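Local coordinates for Apc35852 (Geobacillus stearothermophilus, PDB 1U9C), which is of unknown function but belongs to the DJ-1/PfpI family, whose relatives include chaperones and cysteine proteases, so a related role is possible, at residues M10-H15 and T24-E29; T16-D21 and T101-P106; V33-F38 and Y43-A48; I93-G98 and E109-V114; G134-T139 and F171-T176. One frame throughout, in Å; residues are numbered along the deposited sequence.

Contact 1. Residues M10-H15 and T24-E29; sequences MVVTNH and TGLWLE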
# COMPACT_ATOMS: atom_id res chain seq x y z
N MET A 10 -1.63 7.95 -4.22
CA MET A 10 -0.65 6.97 -3.72
C MET A 10 -0.07 7.44 -2.41
O MET A 10 0.25 8.64 -2.34
CB MET A 10 0.46 6.76 -4.74
CG MET A 10 -0.08 6.22 -6.08
SD MET A 10 1.21 5.75 -7.27
CE MET A 10 1.76 4.20 -6.57
N VAL A 11 -0.00 6.58 -1.40
CA VAL A 11 0.50 7.00 -0.09
C VAL A 11 1.59 6.06 0.33
O VAL A 11 1.41 4.85 0.38
CB VAL A 11 -0.62 7.03 0.96
CG1 VAL A 11 -0.09 7.62 2.26
CG2 VAL A 11 -1.83 7.82 0.51
N VAL A 12 2.76 6.63 0.65
CA VAL A 12 3.92 5.86 1.07
C VAL A 12 4.42 6.28 2.47
O VAL A 12 4.14 7.34 3.00
CB VAL A 12 5.07 5.96 0.03
CG1 VAL A 12 4.59 5.46 -1.30
CG2 VAL A 12 5.62 7.40 -0.08
N THR A 13 5.21 5.35 3.04
CA THR A 13 5.85 5.54 4.36
C THR A 13 6.98 6.55 4.31
O THR A 13 7.56 6.84 3.27
CB THR A 13 6.37 4.16 4.83
OG1 THR A 13 6.86 4.24 6.19
CG2 THR A 13 7.53 3.66 4.01
N ASN A 14 7.28 7.10 5.49
CA ASN A 14 8.47 7.87 5.72
C ASN A 14 9.33 7.28 6.85
O ASN A 14 10.28 7.93 7.27
CB ASN A 14 8.18 9.32 6.10
CG ASN A 14 7.30 10.02 5.10
OD1 ASN A 14 6.10 9.89 5.16
ND2 ASN A 14 7.90 10.78 4.15
N HIS A 15 9.03 6.06 7.27
CA HIS A 15 9.67 5.50 8.44
C HIS A 15 10.92 4.74 8.14
O HIS A 15 10.91 3.87 7.26
CB HIS A 15 8.72 4.57 9.17
CG HIS A 15 9.18 4.23 10.53
ND1 HIS A 15 8.90 5.03 11.61
CD2 HIS A 15 9.99 3.25 10.98
CE1 HIS A 15 9.52 4.55 12.68
NE2 HIS A 15 10.17 3.44 12.33
N THR A 24 14.80 0.72 7.41
CA THR A 24 13.85 0.45 6.35
C THR A 24 13.40 1.74 5.68
O THR A 24 14.05 2.77 5.68
CB THR A 24 12.76 -0.38 6.95
OG1 THR A 24 11.85 -0.85 5.97
CG2 THR A 24 11.98 0.33 8.07
N GLY A 25 12.27 1.62 5.01
CA GLY A 25 11.60 2.71 4.26
C GLY A 25 10.60 2.10 3.29
O GLY A 25 10.09 1.06 3.53
N LEU A 26 10.32 2.84 2.23
CA LEU A 26 9.47 2.38 1.13
C LEU A 26 10.19 1.35 0.31
O LEU A 26 11.39 1.48 0.02
CB LEU A 26 9.17 3.58 0.24
CG LEU A 26 8.61 3.27 -1.15
CD1 LEU A 26 7.25 2.63 -1.14
CD2 LEU A 26 8.60 4.58 -1.95
N TRP A 27 9.49 0.27 -0.06
CA TRP A 27 10.04 -0.67 -1.01
C TRP A 27 9.83 -0.11 -2.42
O TRP A 27 8.70 -0.10 -2.91
CB TRP A 27 9.36 -2.06 -0.91
CG TRP A 27 10.15 -3.09 -1.57
CD1 TRP A 27 10.12 -3.44 -2.90
CD2 TRP A 27 11.21 -3.84 -0.99
NE1 TRP A 27 11.08 -4.40 -3.16
CE2 TRP A 27 11.76 -4.64 -2.00
CE3 TRP A 27 11.74 -3.92 0.30
CZ2 TRP A 27 12.81 -5.50 -1.76
CZ3 TRP A 27 12.80 -4.78 0.53
CH2 TRP A 27 13.30 -5.54 -0.47
N LEU A 28 10.89 0.37 -3.02
CA LEU A 28 10.81 1.18 -4.22
C LEU A 28 9.90 0.62 -5.31
O LEU A 28 9.01 1.34 -5.82
CB LEU A 28 12.21 1.51 -4.73
CG LEU A 28 12.22 2.33 -6.01
CD1 LEU A 28 11.51 3.68 -5.91
CD2 LEU A 28 13.68 2.49 -6.43
N GLU A 29 10.05 -0.64 -5.67
CA GLU A 29 9.31 -1.18 -6.79
C GLU A 29 7.82 -1.07 -6.57
O GLU A 29 7.04 -1.00 -7.54
CB GLU A 29 9.71 -2.68 -7.03
CG GLU A 29 8.88 -3.41 -8.08
CD GLU A 29 9.25 -4.85 -8.29
OE1 GLU A 29 9.99 -5.45 -7.48
OE2 GLU A 29 8.70 -5.37 -9.30

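Contact 2. Residues T16-D21 and T101-P106; sequences TTITDD and TMFDFP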
# COMPACT_ATOMS: atom_id res chain seq x y z
N THR A 16 11.97 4.97 8.90
CA THR A 16 13.18 4.21 8.69
C THR A 16 13.64 3.35 9.88
O THR A 16 14.38 2.39 9.70
CB THR A 16 14.16 5.38 8.46
OG1 THR A 16 14.00 5.91 7.12
CG2 THR A 16 15.60 5.05 8.76
N THR A 17 13.26 3.66 11.10
CA THR A 17 13.90 3.05 12.31
C THR A 17 13.29 1.73 12.77
O THR A 17 12.09 1.60 12.96
CB THR A 17 13.88 4.02 13.46
OG1 THR A 17 12.54 4.45 13.69
CG2 THR A 17 14.68 5.26 13.11
N ILE A 18 14.12 0.71 12.90
CA ILE A 18 13.68 -0.50 13.63
C ILE A 18 14.63 -0.72 14.78
O ILE A 18 14.21 -0.68 15.94
CB ILE A 18 13.64 -1.71 12.70
CG1 ILE A 18 12.94 -1.35 11.41
CG2 ILE A 18 13.04 -2.90 13.42
CD1 ILE A 18 12.75 -2.50 10.36
N THR A 19 15.90 -0.99 14.48
CA THR A 19 16.99 -1.08 15.46
C THR A 19 18.20 -0.36 14.85
O THR A 19 18.09 0.13 13.70
CB THR A 19 17.33 -2.52 15.69
OG1 THR A 19 17.92 -3.09 14.50
CG2 THR A 19 16.11 -3.32 15.91
N ASP A 20 19.30 -0.26 15.59
CA ASP A 20 20.52 0.39 15.06
C ASP A 20 21.10 -0.35 13.85
O ASP A 20 21.61 0.28 12.91
CB ASP A 20 21.61 0.47 16.15
CG ASP A 20 21.38 1.58 17.18
OD1 ASP A 20 20.84 2.66 16.84
OD2 ASP A 20 21.74 1.47 18.39
N ASP A 21 20.99 -1.66 13.84
CA ASP A 21 21.47 -2.53 12.74
C ASP A 21 20.43 -2.84 11.65
O ASP A 21 20.67 -3.67 10.77
CB ASP A 21 22.01 -3.82 13.36
CG ASP A 21 21.82 -5.06 12.48
OD1 ASP A 21 22.79 -5.51 11.84
OD2 ASP A 21 20.73 -5.68 12.41
N THR A 101 6.13 0.96 6.65
CA THR A 101 4.71 1.11 6.83
C THR A 101 4.18 0.53 8.14
O THR A 101 3.19 1.00 8.66
CB THR A 101 3.89 0.48 5.66
OG1 THR A 101 4.15 -0.95 5.61
CG2 THR A 101 4.23 1.08 4.34
N MET A 102 4.79 -0.55 8.62
CA MET A 102 4.34 -1.20 9.83
C MET A 102 4.44 -0.27 11.01
O MET A 102 3.77 -0.51 12.05
CB MET A 102 5.17 -2.47 10.10
CG MET A 102 4.97 -3.55 9.00
SD MET A 102 3.34 -4.33 9.17
CE MET A 102 3.58 -5.40 10.63
N PHE A 103 5.28 0.74 10.92
CA PHE A 103 5.49 1.70 12.01
C PHE A 103 4.80 3.05 11.86
O PHE A 103 4.63 3.77 12.86
CB PHE A 103 6.98 1.98 12.14
CG PHE A 103 7.77 0.75 12.45
CD1 PHE A 103 7.97 0.35 13.75
CD2 PHE A 103 8.27 -0.02 11.43
CE1 PHE A 103 8.66 -0.79 14.05
CE2 PHE A 103 8.97 -1.15 11.71
CZ PHE A 103 9.15 -1.57 13.03
N ASP A 104 4.46 3.48 10.66
CA ASP A 104 3.80 4.78 10.50
C ASP A 104 2.43 4.70 9.79
O ASP A 104 1.78 5.75 9.73
CB ASP A 104 4.68 5.88 9.84
CG ASP A 104 5.11 5.61 8.41
OD1 ASP A 104 4.85 4.53 7.87
OD2 ASP A 104 5.67 6.58 7.79
N PHE A 105 1.97 3.55 9.31
CA PHE A 105 0.61 3.45 8.76
C PHE A 105 -0.48 3.03 9.76
O PHE A 105 -1.53 3.64 9.73
CB PHE A 105 0.54 2.46 7.57
CG PHE A 105 1.02 2.98 6.24
CD1 PHE A 105 1.68 4.18 6.08
CD2 PHE A 105 0.72 2.24 5.09
CE1 PHE A 105 2.04 4.64 4.83
CE2 PHE A 105 1.10 2.69 3.86
CZ PHE A 105 1.74 3.87 3.71
N PRO A 106 -0.32 1.96 10.55
CA PRO A 106 -1.49 1.42 11.23
C PRO A 106 -2.18 2.34 12.18
O PRO A 106 -3.41 2.20 12.39
CB PRO A 106 -0.96 0.16 11.90
CG PRO A 106 0.46 0.37 12.06
CD PRO A 106 0.90 1.17 10.85

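Contact 3. Residues V33-F38 and Y43-A48; sequences VPYLVF and YDVKVA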
# COMPACT_ATOMS: atom_id res chain seq x y z
N VAL A 33 6.51 0.68 -9.96
CA VAL A 33 5.84 -0.07 -11.01
C VAL A 33 4.36 0.37 -11.11
O VAL A 33 3.88 0.67 -12.20
CB VAL A 33 6.04 -1.55 -10.78
CG1 VAL A 33 4.96 -2.38 -11.48
CG2 VAL A 33 7.46 -1.97 -11.19
N PRO A 34 3.61 0.44 -10.02
CA PRO A 34 2.26 0.98 -10.09
C PRO A 34 2.20 2.41 -10.63
O PRO A 34 1.29 2.72 -11.42
CB PRO A 34 1.74 0.82 -8.65
CG PRO A 34 2.51 -0.38 -8.17
CD PRO A 34 3.89 -0.14 -8.69
N TYR A 35 3.08 3.27 -10.16
CA TYR A 35 3.09 4.67 -10.62
C TYR A 35 3.21 4.69 -12.16
O TYR A 35 2.42 5.39 -12.81
CB TYR A 35 4.28 5.39 -9.97
CG TYR A 35 4.43 6.87 -10.37
CD1 TYR A 35 3.72 7.81 -9.72
CD2 TYR A 35 5.29 7.26 -11.36
CE1 TYR A 35 3.85 9.15 -10.06
CE2 TYR A 35 5.42 8.63 -11.67
CZ TYR A 35 4.71 9.52 -10.99
OH TYR A 35 4.84 10.88 -11.31
N LEU A 36 4.12 3.92 -12.70
CA LEU A 36 4.33 3.91 -14.16
C LEU A 36 3.07 3.36 -14.85
O LEU A 36 2.65 3.90 -15.89
CB LEU A 36 5.56 3.05 -14.52
CG LEU A 36 5.92 2.82 -15.99
CD1 LEU A 36 6.25 4.16 -16.61
CD2 LEU A 36 7.04 1.83 -16.21
N VAL A 37 2.47 2.27 -14.37
CA VAL A 37 1.23 1.74 -14.92
C VAL A 37 0.16 2.81 -14.96
O VAL A 37 -0.51 3.03 -16.00
CB VAL A 37 0.73 0.48 -14.11
CG1 VAL A 37 -0.75 0.10 -14.46
CG2 VAL A 37 1.65 -0.73 -14.32
N PHE A 38 -0.04 3.52 -13.84
CA PHE A 38 -1.08 4.54 -13.79
C PHE A 38 -0.78 5.74 -14.70
O PHE A 38 -1.68 6.24 -15.38
CB PHE A 38 -1.30 5.00 -12.33
CG PHE A 38 -1.72 3.90 -11.39
CD1 PHE A 38 -2.52 2.84 -11.78
CD2 PHE A 38 -1.30 3.93 -10.07
CE1 PHE A 38 -2.89 1.85 -10.91
CE2 PHE A 38 -1.68 2.94 -9.21
CZ PHE A 38 -2.47 1.91 -9.64
N TYR A 43 -3.77 8.43 -16.06
CA TYR A 43 -4.39 8.86 -14.84
C TYR A 43 -3.67 10.04 -14.21
O TYR A 43 -2.46 10.25 -14.42
CB TYR A 43 -4.43 7.71 -13.83
CG TYR A 43 -5.21 6.48 -14.26
CD1 TYR A 43 -6.24 6.52 -15.22
CD2 TYR A 43 -4.93 5.26 -13.66
CE1 TYR A 43 -6.96 5.36 -15.55
CE2 TYR A 43 -5.62 4.14 -13.99
CZ TYR A 43 -6.63 4.16 -14.92
OH TYR A 43 -7.33 3.03 -15.27
N ASP A 44 -4.40 10.79 -13.42
CA ASP A 44 -3.87 11.92 -12.62
C ASP A 44 -3.45 11.33 -11.27
O ASP A 44 -4.32 11.06 -10.45
CB ASP A 44 -4.96 12.96 -12.43
CG ASP A 44 -4.55 14.16 -11.57
OD1 ASP A 44 -3.35 14.32 -11.26
OD2 ASP A 44 -5.39 15.04 -11.19
N VAL A 45 -2.16 11.20 -11.01
CA VAL A 45 -1.67 10.56 -9.79
C VAL A 45 -1.13 11.59 -8.81
O VAL A 45 -0.28 12.40 -9.16
CB VAL A 45 -0.55 9.56 -10.12
CG1 VAL A 45 -0.14 8.87 -8.91
CG2 VAL A 45 -0.99 8.57 -11.20
N LYS A 46 -1.64 11.58 -7.60
CA LYS A 46 -1.12 12.41 -6.51
C LYS A 46 -0.25 11.54 -5.65
O LYS A 46 -0.66 10.46 -5.16
CB LYS A 46 -2.22 12.99 -5.62
CG LYS A 46 -1.63 13.86 -4.50
CD LYS A 46 -2.61 14.69 -3.75
CE LYS A 46 -1.95 15.52 -2.71
NZ LYS A 46 -2.93 16.48 -2.09
N VAL A 47 0.99 11.94 -5.48
CA VAL A 47 1.98 11.23 -4.68
C VAL A 47 2.13 11.83 -3.30
O VAL A 47 2.59 12.94 -3.18
CB VAL A 47 3.36 11.19 -5.40
CG1 VAL A 47 4.34 10.37 -4.61
CG2 VAL A 47 3.23 10.61 -6.82
N ALA A 48 1.64 11.14 -2.30
CA ALA A 48 1.69 11.56 -0.92
C ALA A 48 2.49 10.62 -0.05
O ALA A 48 2.69 9.44 -0.35
CB ALA A 48 0.28 11.74 -0.35

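Contact 4. Residues I93-G98 and E109-V114; sequences IFLPGG and ETLQYV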
# COMPACT_ATOMS: atom_id res chain seq x y z
N ILE A 93 -7.18 4.65 -4.06
CA ILE A 93 -5.96 4.89 -3.23
C ILE A 93 -5.16 3.62 -3.35
O ILE A 93 -5.67 2.49 -3.36
CB ILE A 93 -6.38 5.22 -1.76
CG1 ILE A 93 -5.12 5.56 -0.96
CG2 ILE A 93 -7.14 4.11 -1.09
CD1 ILE A 93 -5.50 6.07 0.46
N PHE A 94 -3.82 3.83 -3.41
CA PHE A 94 -2.85 2.75 -3.53
C PHE A 94 -1.76 2.89 -2.47
O PHE A 94 -1.13 3.94 -2.42
CB PHE A 94 -2.25 2.81 -4.94
CG PHE A 94 -1.51 1.55 -5.33
CD1 PHE A 94 -2.10 0.59 -6.13
CD2 PHE A 94 -0.22 1.28 -4.85
CE1 PHE A 94 -1.44 -0.57 -6.45
CE2 PHE A 94 0.42 0.10 -5.18
CZ PHE A 94 -0.22 -0.81 -5.98
N LEU A 95 -1.56 1.85 -1.69
CA LEU A 95 -0.57 1.81 -0.60
C LEU A 95 0.54 0.85 -0.89
O LEU A 95 0.41 -0.35 -0.67
CB LEU A 95 -1.27 1.39 0.72
CG LEU A 95 -2.44 2.24 1.17
CD1 LEU A 95 -2.99 1.72 2.50
CD2 LEU A 95 -2.19 3.63 1.20
N PRO A 96 1.67 1.34 -1.41
CA PRO A 96 2.85 0.51 -1.48
C PRO A 96 3.32 0.15 -0.07
O PRO A 96 2.96 0.73 0.93
CB PRO A 96 3.86 1.45 -2.14
CG PRO A 96 3.04 2.44 -2.90
CD PRO A 96 1.92 2.68 -1.93
N GLY A 97 4.24 -0.82 -0.05
CA GLY A 97 4.83 -1.35 1.19
C GLY A 97 6.23 -0.91 1.53
O GLY A 97 6.62 0.24 1.33
N GLY A 98 6.99 -1.86 2.04
CA GLY A 98 8.20 -1.65 2.80
C GLY A 98 7.86 -1.84 4.28
O GLY A 98 6.81 -1.43 4.73
N GLU A 109 -3.87 8.54 12.28
CA GLU A 109 -5.28 8.91 12.22
C GLU A 109 -5.72 9.51 10.90
O GLU A 109 -6.88 9.33 10.52
CB GLU A 109 -5.64 9.87 13.36
CG GLU A 109 -4.94 11.23 13.31
CD GLU A 109 -5.70 12.29 12.53
OE1 GLU A 109 -6.95 12.17 12.43
OE2 GLU A 109 -5.05 13.22 12.00
N THR A 110 -4.85 10.25 10.24
CA THR A 110 -5.16 10.81 8.91
C THR A 110 -5.39 9.70 7.92
O THR A 110 -6.39 9.69 7.20
CB THR A 110 -4.04 11.71 8.41
OG1 THR A 110 -3.72 12.73 9.42
CG2 THR A 110 -4.41 12.42 7.13
N LEU A 111 -4.51 8.73 7.86
CA LEU A 111 -4.69 7.63 6.91
C LEU A 111 -5.95 6.82 7.25
O LEU A 111 -6.65 6.38 6.35
CB LEU A 111 -3.41 6.76 6.85
CG LEU A 111 -3.47 5.56 5.90
CD1 LEU A 111 -3.64 6.02 4.49
CD2 LEU A 111 -2.16 4.75 6.03
N GLN A 112 -6.22 6.60 8.54
CA GLN A 112 -7.44 5.86 8.92
C GLN A 112 -8.68 6.60 8.44
O GLN A 112 -9.60 6.00 7.90
CB GLN A 112 -7.52 5.68 10.43
CG GLN A 112 -6.56 4.63 11.03
CD GLN A 112 -6.55 4.70 12.53
OE1 GLN A 112 -7.39 5.36 13.15
NE2 GLN A 112 -5.55 4.07 13.12
N TYR A 113 -8.67 7.91 8.59
CA TYR A 113 -9.78 8.73 8.16
C TYR A 113 -9.96 8.69 6.64
O TYR A 113 -11.04 8.52 6.12
CB TYR A 113 -9.54 10.17 8.59
CG TYR A 113 -10.67 11.05 8.18
CD1 TYR A 113 -11.78 11.21 9.00
CD2 TYR A 113 -10.64 11.74 6.99
CE1 TYR A 113 -12.84 12.03 8.62
CE2 TYR A 113 -11.70 12.53 6.59
CZ TYR A 113 -12.79 12.68 7.42
OH TYR A 113 -13.83 13.49 7.01
N VAL A 114 -8.88 8.82 5.89
CA VAL A 114 -8.89 8.69 4.45
C VAL A 114 -9.40 7.34 4.02
O VAL A 114 -10.32 7.30 3.17
CB VAL A 114 -7.49 9.02 3.89
CG1 VAL A 114 -7.46 8.70 2.44
CG2 VAL A 114 -7.16 10.49 4.09

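Contact 5. Residues G134-T139 and F171-T176; sequences GLVNAT and FLLEST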
# COMPACT_ATOMS: atom_id res chain seq x y z
N GLY A 134 -1.92 -0.31 6.64
CA GLY A 134 -2.77 0.88 6.73
C GLY A 134 -4.21 0.49 7.02
O GLY A 134 -4.96 1.29 7.55
N LEU A 135 -4.58 -0.75 6.70
CA LEU A 135 -5.97 -1.22 6.89
C LEU A 135 -6.24 -1.81 8.27
O LEU A 135 -7.41 -2.06 8.62
CB LEU A 135 -6.28 -2.28 5.86
CG LEU A 135 -6.45 -1.77 4.45
CD1 LEU A 135 -6.24 -2.89 3.43
CD2 LEU A 135 -7.87 -1.15 4.33
N VAL A 136 -5.20 -2.09 9.07
CA VAL A 136 -5.40 -2.95 10.25
C VAL A 136 -6.39 -2.35 11.25
O VAL A 136 -7.19 -3.09 11.85
CB VAL A 136 -4.02 -3.31 10.89
CG1 VAL A 136 -4.14 -3.74 12.33
CG2 VAL A 136 -3.37 -4.39 10.02
N ASN A 137 -6.35 -1.03 11.43
CA ASN A 137 -7.21 -0.30 12.37
C ASN A 137 -8.13 0.72 11.67
O ASN A 137 -8.63 1.64 12.32
CB ASN A 137 -6.35 0.40 13.40
CG ASN A 137 -5.43 -0.57 14.14
OD1 ASN A 137 -5.89 -1.60 14.64
ND2 ASN A 137 -4.16 -0.20 14.31
N ALA A 138 -8.39 0.50 10.38
CA ALA A 138 -9.29 1.34 9.57
C ALA A 138 -10.69 0.70 9.53
O ALA A 138 -10.82 -0.53 9.53
CB ALA A 138 -8.79 1.50 8.17
N THR A 139 -11.72 1.54 9.58
CA THR A 139 -13.10 1.06 9.76
C THR A 139 -14.04 1.92 8.97
O THR A 139 -13.73 3.03 8.59
CB THR A 139 -13.58 1.11 11.24
OG1 THR A 139 -13.63 2.48 11.68
CG2 THR A 139 -12.63 0.41 12.25
N PHE A 171 3.39 -5.97 15.42
CA PHE A 171 2.39 -7.04 15.25
C PHE A 171 2.71 -7.73 13.95
O PHE A 171 3.46 -7.21 13.12
CB PHE A 171 0.98 -6.46 15.18
CG PHE A 171 0.80 -5.46 14.05
CD1 PHE A 171 0.30 -5.86 12.82
CD2 PHE A 171 1.12 -4.13 14.25
CE1 PHE A 171 0.15 -4.93 11.80
CE2 PHE A 171 0.98 -3.21 13.25
CZ PHE A 171 0.48 -3.61 12.02
N LEU A 172 2.16 -8.91 13.72
CA LEU A 172 2.34 -9.59 12.44
C LEU A 172 1.13 -9.26 11.54
O LEU A 172 -0.01 -9.36 11.96
CB LEU A 172 2.51 -11.11 12.58
CG LEU A 172 3.83 -11.57 13.19
CD1 LEU A 172 3.96 -13.06 13.12
CD2 LEU A 172 5.01 -10.88 12.52
N LEU A 173 1.41 -8.83 10.33
CA LEU A 173 0.38 -8.30 9.45
C LEU A 173 -0.70 -9.32 9.01
O LEU A 173 -1.87 -9.08 9.21
CB LEU A 173 1.05 -7.68 8.25
CG LEU A 173 0.12 -7.06 7.20
CD1 LEU A 173 -0.79 -6.10 7.84
CD2 LEU A 173 0.91 -6.35 6.13
N GLU A 174 -0.27 -10.46 8.50
CA GLU A 174 -1.24 -11.50 8.10
C GLU A 174 -2.11 -11.92 9.30
O GLU A 174 -3.35 -11.99 9.24
CB GLU A 174 -0.51 -12.73 7.52
CG GLU A 174 -1.36 -14.01 7.44
CD GLU A 174 -0.59 -15.25 6.94
OE1 GLU A 174 0.63 -15.21 6.63
OE2 GLU A 174 -1.25 -16.33 6.88
N SER A 175 -1.44 -12.19 10.41
CA SER A 175 -2.11 -12.61 11.62
C SER A 175 -3.14 -11.59 12.06
O SER A 175 -4.26 -11.93 12.47
CB SER A 175 -1.08 -12.77 12.74
OG SER A 175 -0.33 -13.94 12.50
N THR A 176 -2.73 -10.33 11.98
CA THR A 176 -3.58 -9.26 12.46
C THR A 176 -4.78 -9.04 11.52
O THR A 176 -5.91 -8.79 11.96
CB THR A 176 -2.72 -8.01 12.79
OG1 THR A 176 -1.78 -8.38 13.81
CG2 THR A 176 -3.52 -6.93 13.47

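Contact 1. Residues M10-H15 and T24-E29
Val-12, Thr-13 and His-15, at the end of strand 7-12 and in the loop beyond it, meet Thr-24, Gly-25 and Leu-26 in a buried contact just ahead of helix 28-40. The two segments run nearly antiparallel there, yet no hydrogen bond joins them; the interface is carried by methyl contacts and one CA-H...O approach. Leu-26 approaches Val-12 with a branch tip, CD1 lying 3.9 Å from Val-12 CG1, and Phe-31 of the helix touches both side chains. Thr-13 presses its methyl against the backbone opposite: CG2 is 3.4 Å from Leu-26 N and 3.5 Å from Gly-25 C. The torsion divides the work of this residue, because OG1 anti to N (chi1 -173°) turns the methyl across the contact and the hydroxyl back along its own loop. There OG1 accepts from His-15 N at 3.0 Å and 166°, an ST turn, and it also bonds Asp-104. Farther on, the CA-H of Gly-25 points at His-15 O (CA to O 3.3 Å, 143° at the hydrogen). A valine in place of Thr-13 would probably leave His-15 N and Asp-104 OD1 without the hydroxyl they share, setting the loop freer to shift. Strand 7-12 and helix 28-40, joined by a connection that includes the short strand 22-23, form the opening beta-alpha unit of the Rossmann-like sandwich expected of the DJ-1/PfpI family.

Contact 2. Residues T16-D21 and T101-P106
A classic beta bulge, in which Ile-18 and Thr-19 both face His-22, lies where the chain turns a corner and brings Ile-18 against the ring of Phe-103. The contact is small and near the surface, burying 101 Å² in all, with no hydrogen bond across it. Ile-18 uses two branches: CG1 lies 4.0 Å from Phe-103 CE2, and CG2 lies 4.1 Å from Phe-103 CZ, so the outer end of the ring is held by both. The two side chains cross at about a right angle. Phe-103 extends toward the loop because its CG stands anti to the carbonyl carbon (chi1 -60°). Over one face of the ring comes a polar atom, Thr-17 O, 4.1 Å above the plane and over its centre. That oxygen also accepts a hydrogen bond from His-15 NE2, and the His-15 ring stacks on Phe-103, so a single imidazole ties to both partners. Ile-18 and Thr-19 also touch His-168. Phe-103 itself projects from the short helix 101-104, which follows strand 92-95 and precedes helix 109-120; the Asp-104 carboxylate, bonded to Thr-13 and Asn-14, fastens this helix to the loop leaving strand 7-12.

Contact 3. Residues V33-F38 and Y43-A48
Phe-38 lies at the centre of the first shell, its CB 3.8 Å from Val-45 CG2 and 3.9 Å from Tyr-43 CD2. Its carbonyl takes the one hydrogen bond across the contact, from Tyr-43 N to Phe-38 O at 3.1 Å and 154°. One turn earlier on the helix, Tyr-35 supplies the other half of the interface. The ring's CE1 lies 3.6 Å from Val-47 CG2, its CD1 4.1 Å from Val-45 CG1, and the Tyr-35 and Val-47 side chains cross at about a right angle. Tyr-35 arrives there because its CG stands anti to the backbone N (chi1 179°), which carries the ring out across the strand's direction. Val-45 is thus divided, CG1 to the Tyr-35 ring and CG2 to Phe-38 CB. In the second shell, Phe-31 meets the Tyr-35 ring, Val-8 backs both Phe-38 and Tyr-43, and Val-217 and Leu-220 of helix 209-221 cover Tyr-43. The segments of helix 28-40 and strand 44-49 run at 152° to each other with axes 9.3 Å apart, as the return leg of a beta-alpha-beta crossover from strand 7-12 should. Tyr-43, Val-45 and Val-47 face the helix, whereas the CB bonds of Asp-44 and Lys-46 lead away from it, and their charged ends form salt bridges with Arg-7 and Asp-86. This alternation implies that hydrophobic burial holds helix to strand, with a single backbone bond fixing where the return begins.

Contact 4. Residues I93-G98 and E109-V114
Thr-110 O accepts from Val-114 N at 2.9 Å, a bond in the opening turns of helix 109-120 that helps set Val-114 toward Ile-93. The helix covers one face of the mostly parallel sheet in this Rossmann-like alpha/beta sandwich; side chains alternate along strand 92-95, so Ile-93 and Leu-95 turn to it while Phe-94 touches Pro-34 of helix 28-40 on the other face. The two short segments cross at -136° with axes 11.9 Å apart, and the side chains span that distance through their ends. Ile-93 is fully extended, CG1 anti to N (chi1 -176°) and CD1 continuing outward, which brings CD1 to 3.8 Å from Val-114 CG1. Leu-111 sets one methyl over both strand residues: CD1 is 4.4 Å from Ile-93 CD1 and 4.3 Å from Leu-95 CD2. All four residues are buried, with Phe-105 also touching Leu-111. At the outer start of the helix, Thr-110 OG1 donates to Glu-109 OE2, meeting it from above the carboxylate plane, while Glu-109 OE1 forms a salt bridge with Lys-84. Beyond the strand end, the loop reaches the modified cysteine site: Gly-98 N is hydrogen-bonded to OD2 of the 3-sulfinoalanine at position 129.

Contact 5. Residues G134-T139 and F171-T176
Val-136 spreads its two methyls over the start of helix 173-179, one on Thr-176 and the other on Leu-173 and Phe-171. It lies in the type I beta turn from Leu-135 to Ala-138, within the loop that follows strand 124-127 of the alpha/beta sandwich, and nearly all of the contact passes through it. The tightest approach is Val-136 CG1 to Thr-176 CG2, 3.4 Å, closer than carbons usually come, with the side chains crossing at about a right angle. CG2 of Val-136 stands 3.8 Å from Leu-173 CD1 and 4.0 Å from Phe-171 CE1; the Val-136 and Phe-171 side chains slide past each other in opposite directions. The Thr-176 methyl faces the valine because CG2 is anti to the backbone N, which turns OG1 (chi1 -60°) back into the helix, where it donates to Leu-172 O. With Thr-176 reduced to an alanine, a gap would probably open beside Val-136 CG1 and Leu-172 O would lose its hydroxyl donor. Arg-180 bonds Asn-137 OD1, giving the turn a polar tie beside the apolar one. Leu-172, at the N-cap position, offers a carbonyl gripped twice by the same residue: Leu-172 O accepts from Thr-176 N at 2.9 Å and from Thr-176 OG1 at 2.7 Å.

Contacts 1, 3 and 4 share the seven-stranded mixed sheet: strand 7-12 of contact 1 lies between strand 44-49 of contact 3 and strand 92-95 of contact 4, and helix 28-40 serves both contacts 1 and 3. Along the chain, contact 1 closes before contact 3 opens, contact 4 comes later and contact 5 last, while contact 2 bridges from the loop 16-21 to 101-106 and so crosses contacts 1 and 4. Contacts 3 and 5 lie on opposite sides of the chain's centre, with centres about 24 Å apart. Contact 2 touches 1, 4 and 5, so segment 101-106 is where they meet.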